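Local atomic coordinates of hypothetical Membrane Spanning Protein (Bacillus cereus, PDB entry 2FB5), a protein that catalyses the condensation of two ATP molecules into the signalling nucleotide cyclic di-AMP, probably with magnesium as cofactor, and is required for efficient spore formation. Residues 11-14 / 15-18. Numbering follows the deposited sequence.
Sequences SEEL and KIQT
Glu12 and Lys15 form a salt bridge one turn apart on helix 4-35. This long helix belongs to the N-terminal CdaS region and packs against helix 47-70 as a helical hairpin. The tight part of the contact is the backbone. Four successive i to i+4 bonds run from Ser11 O to Lys15 N through Leu14 O to Thr18 N. Leu14 touches Thr63 and Gln67 of helix 47-70, and Thr18 touches Leu60. Lys15 meets Tyr64 there.

In the salt bridge, Glu12 OE2 lies 3.0 Å from Lys15 NZ. The ammonium comes in on the syn side of OE2, 18° out of the carboxylate plane. In the lysine, CG is anti to the backbone N (chi1 -174°), which sends the chain toward the N-terminal end of the helix, and the bend at chi3 brings CE and NZ up to Glu12 OE2. The other oxygen, OE1, accepts a hydrogen bond from the backbone N of Ala4 of the second subunit, so both carboxylate oxygens are engaged.

The looser side is that of Glu13, Ile16 and Gln17. Ile16 CD1 sits 3.7 Å from Glu13 OE2, a plain van der Waals contact. Ile16 also packs on Ser2 of the second subunit. Gln17 NE2 makes a weak, bent bond to Glu13 O (3.3 Å, 131°). Back on the tight side, facing helix 47-70, Thr18 OG1 donates to Leu14 O at 2.8 Å, from the opposite face of that carbonyl's plane to Thr18 N.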
loop_
_atom_site.group_PDB
_atom_site.type_symbol
_atom_site.label_atom_id
_atom_site.label_comp_id
_atom_site.label_asym_id
_atom_site.label_seq_id
_atom_site.Cartn_x
_atom_site.Cartn_y
_atom_site.Cartn_z
ATOM N N SER A 11 -11.938 -3.720 2.844
ATOM C CA SER A 11 -12.368 -2.620 2.001
ATOM C C SER A 11 -12.531 -3.116 0.582
ATOM O O SER A 11 -13.540 -2.827 -0.071
ATOM C CB SER A 11 -11.338 -1.492 2.019
ATOM O OG SER A 11 -11.215 -0.936 3.315
ATOM N N GLU A 12 -11.535 -3.869 0.109
ATOM C CA GLU A 12 -11.534 -4.343 -1.273
ATOM C C GLU A 12 -12.691 -5.300 -1.541
ATOM O O GLU A 12 -13.256 -5.291 -2.630
ATOM C CB GLU A 12 -10.191 -4.995 -1.635
ATOM C CG GLU A 12 -9.088 -3.999 -1.896
ATOM C CD GLU A 12 -9.282 -3.261 -3.211
ATOM O OE1 GLU A 12 -9.384 -3.926 -4.272
ATOM O OE2 GLU A 12 -9.340 -2.022 -3.174
ATOM N N GLU A 13 -13.068 -6.096 -0.547
ATOM C CA GLU A 13 -14.204 -6.998 -0.724
ATOM C C GLU A 13 -15.549 -6.262 -0.757
ATOM O O GLU A 13 -16.468 -6.691 -1.456
ATOM C CB GLU A 13 -14.234 -8.091 0.346
ATOM C CG GLU A 13 -13.203 -9.194 0.128
ATOM C CD GLU A 13 -13.370 -9.969 -1.194
ATOM O OE1 GLU A 13 -14.537 -10.171 -1.658
ATOM O OE2 GLU A 13 -12.319 -10.388 -1.755
ATOM N N LEU A 14 -15.661 -5.175 0.006
ATOM C CA LEU A 14 -16.850 -4.314 -0.035
ATOM C C LEU A 14 -17.009 -3.641 -1.397
ATOM O O LEU A 14 -18.143 -3.493 -1.896
ATOM C CB LEU A 14 -16.800 -3.253 1.068
ATOM C CG LEU A 14 -16.976 -3.803 2.491
ATOM C CD1 LEU A 14 -16.802 -2.689 3.520
ATOM C CD2 LEU A 14 -18.331 -4.479 2.652
ATOM N N LYS A 15 -15.875 -3.234 -1.971
ATOM C CA LYS A 15 -15.814 -2.672 -3.321
ATOM C C LYS A 15 -16.311 -3.682 -4.352
ATOM O O LYS A 15 -17.110 -3.344 -5.227
ATOM C CB LYS A 15 -14.387 -2.211 -3.648
ATOM C CG LYS A 15 -14.245 -1.471 -4.988
ATOM C CD LYS A 15 -13.059 -0.487 -4.990
ATOM C CE LYS A 15 -11.730 -1.191 -5.198
ATOM N NZ LYS A 15 -10.629 -0.207 -5.150
ATOM N N ILE A 16 -15.841 -4.924 -4.233
ATOM C CA ILE A 16 -16.290 -6.023 -5.085
ATOM C C ILE A 16 -17.801 -6.224 -4.971
ATOM O O ILE A 16 -18.489 -6.320 -5.983
ATOM C CB ILE A 16 -15.530 -7.332 -4.751
ATOM C CG1 ILE A 16 -14.098 -7.271 -5.281
ATOM C CG2 ILE A 16 -16.275 -8.575 -5.288
ATOM C CD1 ILE A 16 -13.191 -8.426 -4.762
ATOM N N GLN A 17 -18.315 -6.286 -3.748
ATOM C CA GLN A 17 -19.766 -6.396 -3.527
ATOM C C GLN A 17 -20.557 -5.247 -4.141
ATOM O O GLN A 17 -21.639 -5.457 -4.685
ATOM C CB GLN A 17 -20.072 -6.462 -2.042
ATOM C CG GLN A 17 -19.678 -7.773 -1.384
ATOM C CD GLN A 17 -19.763 -7.653 0.124
ATOM O OE1 GLN A 17 -20.832 -7.381 0.671
ATOM N NE2 GLN A 17 -18.630 -7.795 0.799
ATOM N N THR A 18 -20.031 -4.029 -4.030
ATOM C CA THR A 18 -20.677 -2.865 -4.634
ATOM C C THR A 18 -20.750 -3.013 -6.165
ATOM O O THR A 18 -21.813 -2.821 -6.761
ATOM C CB THR A 18 -19.959 -1.570 -4.239
ATOM O OG1 THR A 18 -19.853 -1.513 -2.813
ATOM C CG2 THR A 18 -20.740 -0.352 -4.734
#